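PDB 4QO5: cytochrome c-552/4 domain-containing protein, which probably carries electrons as a membrane-associated octaheme cytochrome c, although its physiological role is not established. Local coordinates for residues D243-N248 and Q489-F494; E466-E471 and T502-H507; N412-Y415 and M420-L423; L319-P324 and K432-T437. One frame throughout, in Å; residues are numbered along the deposited sequence.

Interaction 1: residues D243-N248 and Q489-F494; sequences DVPAFN and QDWTTF. With HEC (heme c), chain E.
The indole of Trp491 has Asn248 over one face and Pro245 approaching obliquely at its five-membered ring. Asn248 CB sits 3.4 Å from the centroid of the six-membered ring, 17° off its normal, a clear CH-pi contact. Its offset is toward the rim, and the amide follows with ND2 3.5 Å from Trp491 CZ2. The amide and indole planes are 31° apart. Pro245 CB lies 3.5 Å from Trp491 CD1.

With CG beside the backbone N (chi1 -54°), the amide of Asn248 extends along the indole face and lets Asn248 OD1 accept from Asp241 N. Trp491 NE1 donates to Asp241 OD2, so one aspartate residue serves the polar ends of both partners.

Further along the loop, Thr493 CG2 lies over one face of the Phe494 ring. That ring meets a heme c obliquely, with Phe494 CZ 3.3 Å from heme C3B. Tyr482, His331 and Arg315 of the second subunit bond to this heme, so the loop reaches across the subunit interface. The heme iron carries water 1 at 2.5 Å. Thr493 OG1 donates to Gln489 O at 3.0 Å, which ties the turn together.

Pro245 is the N-cap residue of helix 246-252. Residues 489-494 belong to the loop joining helices 464-485 and 498-520. Glu252 of helix 246-252 accepts from the backbone N of Gln489, Asp490 and Trp491, and Pro245 and Trp491 both rest on Ser479 of helix 464-485.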
# COMPACT_ATOMS: atom_id res chain seq x y z
N ASP A 243 -12.91 1.19 1.54
CA ASP A 243 -14.11 1.51 2.32
C ASP A 243 -13.82 2.15 3.67
O ASP A 243 -14.58 3.01 4.15
CB ASP A 243 -15.00 0.26 2.50
CG ASP A 243 -14.22 -0.98 2.99
OD1 ASP A 243 -14.74 -1.69 3.91
OD2 ASP A 243 -13.14 -1.30 2.44
N VAL A 244 -12.74 1.73 4.30
CA VAL A 244 -12.48 2.16 5.67
C VAL A 244 -10.99 2.45 5.87
O VAL A 244 -10.37 1.89 6.76
CB VAL A 244 -12.99 1.08 6.68
CG1 VAL A 244 -14.52 1.05 6.74
CG2 VAL A 244 -12.47 -0.32 6.30
N PRO A 245 -10.43 3.38 5.07
CA PRO A 245 -8.98 3.47 4.88
C PRO A 245 -8.23 4.13 6.03
O PRO A 245 -7.34 4.95 5.77
CB PRO A 245 -8.85 4.37 3.65
CG PRO A 245 -10.01 5.35 3.81
CD PRO A 245 -11.15 4.43 4.32
N ALA A 246 -8.58 3.83 7.27
CA ALA A 246 -7.90 4.47 8.38
C ALA A 246 -6.39 4.13 8.43
O ALA A 246 -5.56 5.02 8.65
CB ALA A 246 -8.61 4.20 9.71
N PHE A 247 -6.03 2.89 8.13
CA PHE A 247 -4.62 2.52 8.12
C PHE A 247 -3.84 3.30 7.06
O PHE A 247 -2.73 3.76 7.30
CB PHE A 247 -4.41 1.02 7.90
CG PHE A 247 -2.97 0.61 7.85
CD1 PHE A 247 -2.25 0.49 9.03
CD2 PHE A 247 -2.34 0.38 6.64
CE1 PHE A 247 -0.93 0.12 9.01
CE2 PHE A 247 -1.00 0.01 6.61
CZ PHE A 247 -0.29 -0.13 7.80
N ASN A 248 -4.45 3.45 5.88
CA ASN A 248 -3.75 4.05 4.75
C ASN A 248 -3.58 5.53 4.96
O ASN A 248 -2.54 6.10 4.66
CB ASN A 248 -4.56 3.83 3.49
CG ASN A 248 -4.90 2.36 3.26
OD1 ASN A 248 -5.90 1.85 3.78
ND2 ASN A 248 -4.08 1.68 2.48
N GLN A 489 -3.67 12.85 2.87
CA GLN A 489 -3.46 13.76 1.76
C GLN A 489 -4.03 13.13 0.49
O GLN A 489 -5.04 13.60 -0.05
CB GLN A 489 -1.97 14.07 1.59
CG GLN A 489 -1.38 14.95 2.71
CD GLN A 489 -0.84 14.14 3.89
OE1 GLN A 489 -0.65 12.93 3.79
NE2 GLN A 489 -0.60 14.82 5.00
N ASP A 490 -3.43 12.05 0.01
CA ASP A 490 -3.92 11.48 -1.25
C ASP A 490 -5.24 10.72 -1.11
O ASP A 490 -5.99 10.63 -2.08
CB ASP A 490 -2.84 10.68 -2.00
CG ASP A 490 -2.87 10.94 -3.50
OD1 ASP A 490 -3.64 11.83 -3.96
OD2 ASP A 490 -2.09 10.30 -4.23
N TRP A 491 -5.55 10.23 0.09
CA TRP A 491 -6.85 9.58 0.28
C TRP A 491 -8.00 10.59 0.20
O TRP A 491 -9.14 10.21 -0.04
CB TRP A 491 -6.90 8.73 1.57
CG TRP A 491 -6.76 7.29 1.23
CD1 TRP A 491 -7.76 6.41 1.00
CD2 TRP A 491 -5.54 6.60 0.96
NE1 TRP A 491 -7.24 5.19 0.63
CE2 TRP A 491 -5.87 5.28 0.61
CE3 TRP A 491 -4.19 6.97 1.00
CZ2 TRP A 491 -4.91 4.32 0.29
CZ3 TRP A 491 -3.24 6.02 0.70
CH2 TRP A 491 -3.59 4.72 0.35
N THR A 492 -7.70 11.87 0.38
CA THR A 492 -8.72 12.89 0.22
C THR A 492 -8.76 13.43 -1.21
O THR A 492 -9.59 14.27 -1.55
CB THR A 492 -8.49 14.11 1.14
OG1 THR A 492 -7.23 14.71 0.82
CG2 THR A 492 -8.47 13.68 2.60
N THR A 493 -7.84 12.94 -2.06
CA THR A 493 -7.68 13.52 -3.39
C THR A 493 -7.81 12.49 -4.53
O THR A 493 -8.91 12.11 -4.90
CB THR A 493 -6.34 14.30 -3.47
OG1 THR A 493 -6.22 15.15 -2.31
CG2 THR A 493 -6.28 15.15 -4.73
N PHE A 494 -6.69 12.06 -5.11
CA PHE A 494 -6.74 11.27 -6.34
C PHE A 494 -6.94 9.78 -6.11
O PHE A 494 -7.57 9.11 -6.92
CB PHE A 494 -5.46 11.46 -7.16
CG PHE A 494 -5.29 12.84 -7.71
CD1 PHE A 494 -6.20 13.36 -8.64
CD2 PHE A 494 -4.20 13.60 -7.35
CE1 PHE A 494 -6.01 14.64 -9.17
CE2 PHE A 494 -4.01 14.86 -7.87
CZ PHE A 494 -4.92 15.38 -8.78
FE HEC E . -0.26 17.99 -7.11
CHA HEC E . 2.63 18.59 -8.96
CHB HEC E . -2.07 19.48 -9.60
CHC HEC E . -3.18 17.25 -5.45
CHD HEC E . 1.48 16.03 -4.95
NA HEC E . 0.21 18.81 -8.94
C1A HEC E . 1.45 19.07 -9.47
C2A HEC E . 1.29 19.93 -10.63
C3A HEC E . -0.02 20.15 -10.78
C4A HEC E . -0.71 19.45 -9.74
CMA HEC E . -0.74 20.98 -11.86
CAA HEC E . 2.42 20.51 -11.51
CBA HEC E . 2.59 21.95 -11.02
CGA HEC E . 3.75 22.67 -11.70
O1A HEC E . 3.50 23.63 -12.47
O2A HEC E . 4.91 22.28 -11.45
NB HEC E . -2.19 18.33 -7.45
C1B HEC E . -2.76 18.93 -8.55
C2B HEC E . -4.19 18.99 -8.38
C3B HEC E . -4.48 18.31 -7.27
C4B HEC E . -3.24 17.94 -6.63
CMB HEC E . -5.14 19.54 -9.47
CAB HEC E . -5.82 17.92 -6.61
CBB HEC E . -7.12 17.87 -7.45
NC HEC E . -0.80 16.84 -5.57
C1C HEC E . -2.02 16.73 -4.94
C2C HEC E . -1.82 16.15 -3.63
C3C HEC E . -0.55 15.70 -3.65
C4C HEC E . 0.13 16.21 -4.78
CMC HEC E . -3.01 15.71 -2.73
CAC HEC E . 0.34 14.89 -2.73
CBC HEC E . -0.36 13.56 -2.34
ND HEC E . 1.74 17.41 -6.97
C1D HEC E . 2.22 16.56 -5.99
C2D HEC E . 3.61 16.29 -6.25
C3D HEC E . 3.97 17.07 -7.50
C4D HEC E . 2.75 17.74 -7.88
CMD HEC E . 4.54 15.40 -5.42
CAD HEC E . 5.33 17.12 -8.24
CBD HEC E . 5.46 15.80 -9.00
CGD HEC E . 6.64 15.82 -9.93
O1D HEC E . 7.06 14.72 -10.36
O2D HEC E . 7.16 16.91 -10.25
O HOH W 1 -0.53 15.79 -8.32

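Interaction 2: residues E466-E471 and T502-H507; sequences EKLWVE and TKDIEH. With CA (calcium ion), chain J.
Helix segments 466-471 and 502-507 run nearly antiparallel, at 158°, with their axes 9.8 Å apart. Asp504 CG lies anti to the backbone N (chi1 -161°), and this carries the carboxyl group across to the facing helix. Asp504 OD2 is 2.6 Å from Leu468 O. Two oxygens this close suggest that the acid is protonated. Asp504 OD1 packs at 3.5 Å from Leu468 CB.

The Leu468 branches end against His507, the two side chains crossing at about a right angle. Leu468 CD1 is 3.4 Å from His507 CD2, and CD2 of the leucine is 3.7 Å from the same ring atom. An alanine in place of Leu468 would lack both methyl branches and would probably leave His507 CD2 without this apolar support.

The two helices are consecutive and form an alpha-helical hairpin. Trp469, on another side of its helix, packs on helix 413-447. Glu466 instead binds a calcium ion through both oxygens, OE1 at 2.5 Å and OE2 at 2.4 Å. Asp462, Glu463, His451 O and Thr459 O also bind this ion. Other chains meet the hairpin: His507 stacks on Tyr464 of the second subunit, and Glu471 OE2 bonds to Tyr499 and Lys503 of the third subunit.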
# COMPACT_ATOMS: atom_id res chain seq x y z
N GLU A 466 -25.91 1.50 -9.98
CA GLU A 466 -26.23 1.47 -8.55
C GLU A 466 -24.95 1.29 -7.74
O GLU A 466 -24.78 1.88 -6.67
CB GLU A 466 -27.26 0.36 -8.26
CG GLU A 466 -28.63 0.65 -8.89
CD GLU A 466 -29.52 -0.57 -9.05
OE1 GLU A 466 -29.04 -1.72 -8.89
OE2 GLU A 466 -30.71 -0.38 -9.37
N LYS A 467 -24.01 0.51 -8.26
CA LYS A 467 -22.74 0.33 -7.57
C LYS A 467 -21.89 1.60 -7.62
O LYS A 467 -21.11 1.87 -6.71
CB LYS A 467 -21.99 -0.88 -8.14
CG LYS A 467 -22.68 -2.23 -7.78
CD LYS A 467 -22.07 -3.36 -8.61
CE LYS A 467 -22.99 -4.58 -8.68
NZ LYS A 467 -23.24 -5.16 -7.34
N LEU A 468 -22.04 2.38 -8.69
CA LEU A 468 -21.37 3.68 -8.76
C LEU A 468 -21.90 4.58 -7.66
O LEU A 468 -21.14 5.29 -7.00
CB LEU A 468 -21.58 4.32 -10.13
CG LEU A 468 -20.90 3.60 -11.30
CD1 LEU A 468 -21.15 4.37 -12.60
CD2 LEU A 468 -19.40 3.47 -11.04
N TRP A 469 -23.21 4.55 -7.44
CA TRP A 469 -23.81 5.32 -6.36
C TRP A 469 -23.26 4.86 -5.01
O TRP A 469 -22.85 5.68 -4.19
CB TRP A 469 -25.32 5.21 -6.42
CG TRP A 469 -26.03 5.64 -5.17
CD1 TRP A 469 -26.16 6.93 -4.67
CD2 TRP A 469 -26.74 4.79 -4.26
NE1 TRP A 469 -26.89 6.90 -3.51
CE2 TRP A 469 -27.26 5.61 -3.24
CE3 TRP A 469 -26.98 3.40 -4.21
CZ2 TRP A 469 -28.02 5.09 -2.18
CZ3 TRP A 469 -27.73 2.90 -3.17
CH2 TRP A 469 -28.25 3.74 -2.16
N VAL A 470 -23.23 3.55 -4.78
CA VAL A 470 -22.66 3.00 -3.55
C VAL A 470 -21.26 3.54 -3.27
O VAL A 470 -20.97 4.01 -2.17
CB VAL A 470 -22.66 1.44 -3.54
CG1 VAL A 470 -21.86 0.92 -2.35
CG2 VAL A 470 -24.09 0.91 -3.49
N GLU A 471 -20.39 3.52 -4.29
CA GLU A 471 -19.01 3.96 -4.12
C GLU A 471 -18.91 5.43 -3.73
O GLU A 471 -18.00 5.82 -3.00
CB GLU A 471 -18.19 3.68 -5.38
CG GLU A 471 -18.16 2.20 -5.68
CD GLU A 471 -17.35 1.84 -6.90
OE1 GLU A 471 -16.68 2.72 -7.47
OE2 GLU A 471 -17.40 0.65 -7.30
N THR A 502 -15.91 13.45 -7.60
CA THR A 502 -16.41 14.26 -8.70
C THR A 502 -16.39 13.49 -10.03
O THR A 502 -17.26 13.70 -10.89
CB THR A 502 -15.64 15.61 -8.82
OG1 THR A 502 -14.24 15.35 -8.89
CG2 THR A 502 -15.94 16.50 -7.59
N LYS A 503 -15.42 12.60 -10.21
CA LYS A 503 -15.41 11.72 -11.37
C LYS A 503 -16.64 10.79 -11.36
O LYS A 503 -17.30 10.59 -12.39
CB LYS A 503 -14.13 10.88 -11.40
CG LYS A 503 -14.04 9.93 -12.58
CD LYS A 503 -12.74 9.14 -12.52
CE LYS A 503 -12.79 7.95 -13.45
NZ LYS A 503 -11.57 7.10 -13.32
N ASP A 504 -16.95 10.25 -10.19
CA ASP A 504 -18.10 9.35 -10.06
C ASP A 504 -19.41 10.05 -10.43
O ASP A 504 -20.23 9.49 -11.15
CB ASP A 504 -18.16 8.80 -8.64
CG ASP A 504 -19.01 7.55 -8.54
OD1 ASP A 504 -19.22 6.88 -9.58
OD2 ASP A 504 -19.46 7.24 -7.43
N ILE A 505 -19.60 11.27 -9.93
CA ILE A 505 -20.77 12.07 -10.29
C ILE A 505 -20.89 12.20 -11.80
O ILE A 505 -21.95 11.97 -12.38
CB ILE A 505 -20.71 13.48 -9.64
CG1 ILE A 505 -20.90 13.35 -8.12
CG2 ILE A 505 -21.78 14.38 -10.24
CD1 ILE A 505 -20.61 14.65 -7.35
N GLU A 506 -19.79 12.56 -12.45
CA GLU A 506 -19.79 12.71 -13.89
C GLU A 506 -19.93 11.37 -14.61
O GLU A 506 -20.54 11.30 -15.67
CB GLU A 506 -18.53 13.44 -14.35
CG GLU A 506 -18.47 14.87 -13.86
CD GLU A 506 -19.68 15.69 -14.30
OE1 GLU A 506 -20.19 15.44 -15.41
OE2 GLU A 506 -20.10 16.58 -13.53
N HIS A 507 -19.39 10.32 -14.03
CA HIS A 507 -19.55 8.99 -14.61
C HIS A 507 -21.03 8.61 -14.65
O HIS A 507 -21.54 8.19 -15.70
CB HIS A 507 -18.64 7.98 -13.90
CG HIS A 507 -18.64 6.61 -14.51
ND1 HIS A 507 -18.74 6.41 -15.88
CD2 HIS A 507 -18.28 5.41 -13.99
CE1 HIS A 507 -18.61 5.12 -16.14
NE2 HIS A 507 -18.31 4.50 -15.02
CA CA J . -31.30 -2.67 -9.41
O HOH W 2 -32.48 -4.68 -9.89

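Interaction 3: residues N412-Y415 and M420-L423; sequences NTEY and MRLL. With HEC (heme c), chain B.
Glu414 reaches Arg421, two helical turns further on, by a folded side chain. Its CB points away from the arginine. CG is anti to the backbone N (chi1 170°), and the bend at chi2, 61°, turns the carboxylate forward along the helix, toward its C-terminal end. CD then lies 3.9 Å from Arg421 NH2, at the edge of the guanidinium and in its plane. OE1 stays 3.9 Å from Arg421 NH1, a looser approach. OE2 makes the real bond, a salt bridge 2.8 Å long from Arg421 NH2, with a nearly straight N-H...O angle of 167°. The donor comes on the syn side of the carboxylate, somewhat out of its plane. Arg421 bends at chi3 to present this edge.

A glutamine in place of Glu414 would remove the negative charge and would probably leave the Arg421 guanidinium without its ionic mate and freer to turn.

The pair spans the first turns of helix 413-447. Asn412 is the N-cap, and its OD1 accepts from Tyr415 N at 2.9 Å, from above the amide plane. Thr413 holds a propionate of a heme c that also bonds to Val193 of the second subunit. Thr413 N donates to heme O2D at 2.8 Å, and Thr413 OG1 to heme O1D at 2.9 Å. Glu414 itself packs on Leu192 of that subunit.

The chemistry is electrostatic. The helix N-terminus probably helps to stabilise both the propionate and Glu414. One hydrogen bond, from NH2 alone, links the pair across the segments, so the exposed arginine is probably held less firmly than by a two-pronged salt bridge.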
# COMPACT_ATOMS: atom_id res chain seq x y z
N ASN A 412 -1.17 22.86 20.48
CA ASN A 412 -2.09 23.78 21.12
C ASN A 412 -3.55 23.46 20.76
O ASN A 412 -3.83 22.78 19.76
CB ASN A 412 -1.75 25.25 20.82
CG ASN A 412 -2.17 25.69 19.42
OD1 ASN A 412 -3.32 26.05 19.19
ND2 ASN A 412 -1.22 25.69 18.49
N THR A 413 -4.47 23.93 21.60
CA THR A 413 -5.88 23.58 21.46
C THR A 413 -6.53 24.13 20.19
O THR A 413 -7.37 23.46 19.59
CB THR A 413 -6.68 24.06 22.70
OG1 THR A 413 -6.24 23.32 23.84
CG2 THR A 413 -8.17 23.84 22.51
N GLU A 414 -6.15 25.34 19.80
CA GLU A 414 -6.75 25.96 18.61
C GLU A 414 -6.36 25.22 17.33
O GLU A 414 -7.16 25.09 16.39
CB GLU A 414 -6.36 27.44 18.54
CG GLU A 414 -6.72 28.12 17.24
CD GLU A 414 -8.22 28.13 16.96
OE1 GLU A 414 -9.03 27.96 17.90
OE2 GLU A 414 -8.59 28.31 15.78
N TYR A 415 -5.13 24.73 17.30
CA TYR A 415 -4.60 23.89 16.23
C TYR A 415 -5.49 22.65 16.03
O TYR A 415 -5.93 22.33 14.92
CB TYR A 415 -3.19 23.47 16.65
CG TYR A 415 -2.33 22.68 15.68
CD1 TYR A 415 -2.48 21.31 15.54
CD2 TYR A 415 -1.31 23.30 14.97
CE1 TYR A 415 -1.66 20.58 14.69
CE2 TYR A 415 -0.48 22.58 14.12
CZ TYR A 415 -0.67 21.22 13.99
OH TYR A 415 0.15 20.52 13.16
N MET A 420 -10.71 19.95 13.53
CA MET A 420 -12.05 19.40 13.74
C MET A 420 -13.10 20.25 13.04
O MET A 420 -14.11 19.72 12.58
CB MET A 420 -12.36 19.19 15.24
CG MET A 420 -11.39 18.23 15.96
SD MET A 420 -11.22 16.56 15.23
CE MET A 420 -9.80 16.71 14.12
N ARG A 421 -12.88 21.56 12.95
CA ARG A 421 -13.77 22.42 12.18
C ARG A 421 -13.71 22.11 10.68
O ARG A 421 -14.73 22.11 9.99
CB ARG A 421 -13.44 23.91 12.43
CG ARG A 421 -13.88 24.41 13.80
CD ARG A 421 -13.93 25.94 13.85
NE ARG A 421 -12.65 26.56 13.50
CZ ARG A 421 -11.67 26.80 14.37
NH1 ARG A 421 -11.82 26.48 15.65
NH2 ARG A 421 -10.55 27.38 13.97
N LEU A 422 -12.49 21.91 10.18
CA LEU A 422 -12.30 21.51 8.79
C LEU A 422 -13.05 20.20 8.54
O LEU A 422 -13.72 20.03 7.52
CB LEU A 422 -10.81 21.33 8.48
CG LEU A 422 -10.51 20.98 7.03
CD1 LEU A 422 -11.00 22.11 6.12
CD2 LEU A 422 -9.01 20.73 6.85
N LEU A 423 -12.97 19.28 9.50
CA LEU A 423 -13.70 18.01 9.37
C LEU A 423 -15.21 18.26 9.25
O LEU A 423 -15.85 17.65 8.38
CB LEU A 423 -13.38 17.07 10.53
CG LEU A 423 -14.15 15.73 10.59
CD1 LEU A 423 -13.84 14.88 9.37
CD2 LEU A 423 -13.81 14.97 11.86
FE HEC B . 3.64 28.52 25.70
CHA HEC B . 0.87 27.87 23.79
CHB HEC B . 5.61 28.50 22.96
CHC HEC B . 6.10 29.98 27.51
CHD HEC B . 1.95 27.77 28.56
NA HEC B . 3.29 28.20 23.74
C1A HEC B . 2.07 28.10 23.13
C2A HEC B . 2.26 28.24 21.70
C3A HEC B . 3.56 28.43 21.47
C4A HEC B . 4.25 28.39 22.75
CMA HEC B . 4.26 28.62 20.10
CAA HEC B . 1.13 28.23 20.65
CBA HEC B . 0.43 29.58 20.77
CGA HEC B . -0.57 29.81 19.66
O1A HEC B . -0.92 28.87 18.91
O2A HEC B . -1.01 30.98 19.53
NB HEC B . 5.51 29.05 25.32
C1B HEC B . 6.12 29.07 24.08
C2B HEC B . 7.34 29.81 24.16
C3B HEC B . 7.42 30.26 25.43
C4B HEC B . 6.31 29.75 26.18
CMB HEC B . 8.26 30.04 22.93
CAB HEC B . 8.43 31.16 26.17
CBB HEC B . 9.11 32.23 25.29
NC HEC B . 3.99 28.78 27.68
C1C HEC B . 5.02 29.51 28.22
C2C HEC B . 4.88 29.52 29.66
C3C HEC B . 3.61 29.13 29.92
C4C HEC B . 3.11 28.51 28.70
CMC HEC B . 5.73 30.51 30.48
CAC HEC B . 2.85 29.07 31.28
CBC HEC B . 3.01 30.20 32.32
ND HEC B . 1.72 27.91 26.11
C1D HEC B . 1.26 27.61 27.38
C2D HEC B . -0.08 27.08 27.28
C3D HEC B . -0.43 27.12 25.80
C4D HEC B . 0.75 27.65 25.14
CMD HEC B . -0.98 26.60 28.45
CAD HEC B . -1.74 26.66 25.13
CBD HEC B . -1.86 25.15 25.28
CGD HEC B . -3.13 24.66 24.64
O1D HEC B . -3.51 23.48 24.90
O2D HEC B . -3.78 25.43 23.89

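Interaction 4: residues L319-P324 and K432-T437; sequences LIYAHP and KATLKT
Thr434 OG1 is held by several groups at once. Water 3 lies 2.9 Å from it and donates to Ile320 O at 2.7 Å, so the water bridges helix and loop. Thr430 O and Ser477 OG are further partners of this hydroxyl.

Thr434 CG2, anti to the backbone N (chi1 -63° for OG1), meets both loop residues. It lies 3.7 Å from Ile320 CD1 and 3.6 Å from Tyr321 CE1, the latter obliquely to the ring. Ile320, which follows a cis peptide bond, places CG1 3.5 Å above the plane of the Tyr321 ring, toward its rim. Leu435 N lies at the edge of that ring, and Leu435 CD1 comes within 3.5 Å of Tyr321 OH. This phenol bonds to Leu369 O.

Tyr321 O accepts from Leu319 N and from His323 ND1. The histidine bond is 2.8 Å long and lies in the carbonyl plane. It braces the loop just before strand 323-324, which pairs antiparallel with strand 314-315.

No direct hydrogen bond joins the two segments. Apolar packing and one bridging water connect the loop to segment 432-437; just before it, Asn431 OD1 accepts from Ala322 N. The buried hydroxyls of Tyr321 and Thr434 find polar partners around them.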
# COMPACT_ATOMS: atom_id res chain seq x y z
N LEU A 319 -24.02 6.24 6.07
CA LEU A 319 -25.11 5.28 5.95
C LEU A 319 -26.46 5.94 5.66
O LEU A 319 -27.39 5.83 6.46
CB LEU A 319 -25.20 4.45 7.23
CG LEU A 319 -23.95 3.61 7.52
CD1 LEU A 319 -23.96 3.08 8.96
CD2 LEU A 319 -23.82 2.46 6.50
N ILE A 320 -26.58 6.64 4.52
CA ILE A 320 -25.52 6.79 3.52
C ILE A 320 -24.74 8.10 3.75
O ILE A 320 -23.69 8.32 3.14
CB ILE A 320 -26.10 6.81 2.10
CG1 ILE A 320 -27.02 8.02 1.95
CG2 ILE A 320 -26.82 5.48 1.81
CD1 ILE A 320 -27.59 8.21 0.56
N TYR A 321 -25.26 8.94 4.65
CA TYR A 321 -24.59 10.19 5.04
C TYR A 321 -23.84 10.02 6.37
O TYR A 321 -24.18 9.15 7.16
CB TYR A 321 -25.62 11.31 5.19
CG TYR A 321 -26.47 11.48 3.95
CD1 TYR A 321 -25.96 12.08 2.81
CD2 TYR A 321 -27.78 11.01 3.92
CE1 TYR A 321 -26.73 12.23 1.67
CE2 TYR A 321 -28.56 11.15 2.78
CZ TYR A 321 -28.02 11.76 1.66
OH TYR A 321 -28.79 11.91 0.52
N ALA A 322 -22.84 10.86 6.60
CA ALA A 322 -22.19 10.94 7.90
C ALA A 322 -23.21 11.53 8.87
O ALA A 322 -23.99 12.42 8.51
CB ALA A 322 -20.93 11.80 7.84
N HIS A 323 -23.20 11.04 10.11
CA HIS A 323 -24.29 11.34 11.04
C HIS A 323 -23.79 11.28 12.48
O HIS A 323 -22.79 10.66 12.76
CB HIS A 323 -25.40 10.32 10.85
CG HIS A 323 -24.93 8.90 10.91
ND1 HIS A 323 -24.33 8.28 9.83
CD2 HIS A 323 -24.96 7.98 11.91
CE1 HIS A 323 -24.02 7.04 10.16
NE2 HIS A 323 -24.38 6.83 11.42
N PRO A 324 -24.52 11.93 13.42
CA PRO A 324 -24.05 11.84 14.81
C PRO A 324 -23.96 10.38 15.26
O PRO A 324 -24.74 9.54 14.78
CB PRO A 324 -25.13 12.59 15.60
CG PRO A 324 -25.73 13.54 14.61
CD PRO A 324 -25.68 12.82 13.27
N LYS A 432 -23.39 16.54 0.83
CA LYS A 432 -24.09 17.14 -0.31
C LYS A 432 -23.77 16.40 -1.61
O LYS A 432 -24.62 16.25 -2.48
CB LYS A 432 -23.75 18.64 -0.46
CG LYS A 432 -24.36 19.55 0.60
CD LYS A 432 -25.87 19.65 0.43
CE LYS A 432 -26.46 20.75 1.31
NZ LYS A 432 -26.08 20.57 2.75
N ALA A 433 -22.52 15.96 -1.75
CA ALA A 433 -22.13 15.20 -2.94
C ALA A 433 -22.89 13.87 -2.99
O ALA A 433 -23.32 13.43 -4.06
CB ALA A 433 -20.62 14.95 -2.97
N THR A 434 -23.07 13.26 -1.83
CA THR A 434 -23.82 12.01 -1.71
C THR A 434 -25.30 12.22 -2.04
O THR A 434 -25.94 11.36 -2.65
CB THR A 434 -23.64 11.42 -0.30
OG1 THR A 434 -22.25 11.10 -0.12
CG2 THR A 434 -24.47 10.14 -0.11
N LEU A 435 -25.84 13.37 -1.67
CA LEU A 435 -27.23 13.67 -2.03
C LEU A 435 -27.34 13.79 -3.54
O LEU A 435 -28.35 13.39 -4.14
CB LEU A 435 -27.71 14.95 -1.33
CG LEU A 435 -29.11 15.45 -1.72
CD1 LEU A 435 -30.17 14.39 -1.46
CD2 LEU A 435 -29.44 16.74 -0.96
N LYS A 436 -26.32 14.37 -4.16
CA LYS A 436 -26.32 14.55 -5.61
C LYS A 436 -26.31 13.20 -6.34
O LYS A 436 -27.09 13.00 -7.28
CB LYS A 436 -25.12 15.40 -6.05
CG LYS A 436 -25.16 15.79 -7.53
CD LYS A 436 -23.98 16.68 -7.89
CE LYS A 436 -24.01 17.07 -9.36
NZ LYS A 436 -25.03 18.11 -9.66
N THR A 437 -25.44 12.28 -5.93
CA THR A 437 -25.41 10.98 -6.59
C THR A 437 -26.69 10.20 -6.32
O THR A 437 -27.13 9.40 -7.15
CB THR A 437 -24.18 10.14 -6.18
OG1 THR A 437 -24.20 9.89 -4.77
CG2 THR A 437 -22.89 10.86 -6.54
O HOH W 3 -21.70 9.99 2.46

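Overall arrangement
Interactions 1, 2 and 4 are buried, while interaction 3 lies at the surface. The chemistry follows this division: the buried contacts rest on apolar and CH-pi packing, a bridging water in interaction 4 and a close carboxyl-carbonyl approach in interaction 2, and the surface one on a salt bridge. Interactions 3 and 4 both use helix 413-447, with centres about 23 Å apart. Interaction 2 pairs helices 464-485 and 498-520, and interaction 1 uses the loop between them. Interactions 2 and 4 touch directly, as Trp469 and Ile505 pack on Thr437, so three long helices meet there. All four contacts lie beside the second subunit, and interactions 1 and 3 also touch hemes that this subunit helps to hold.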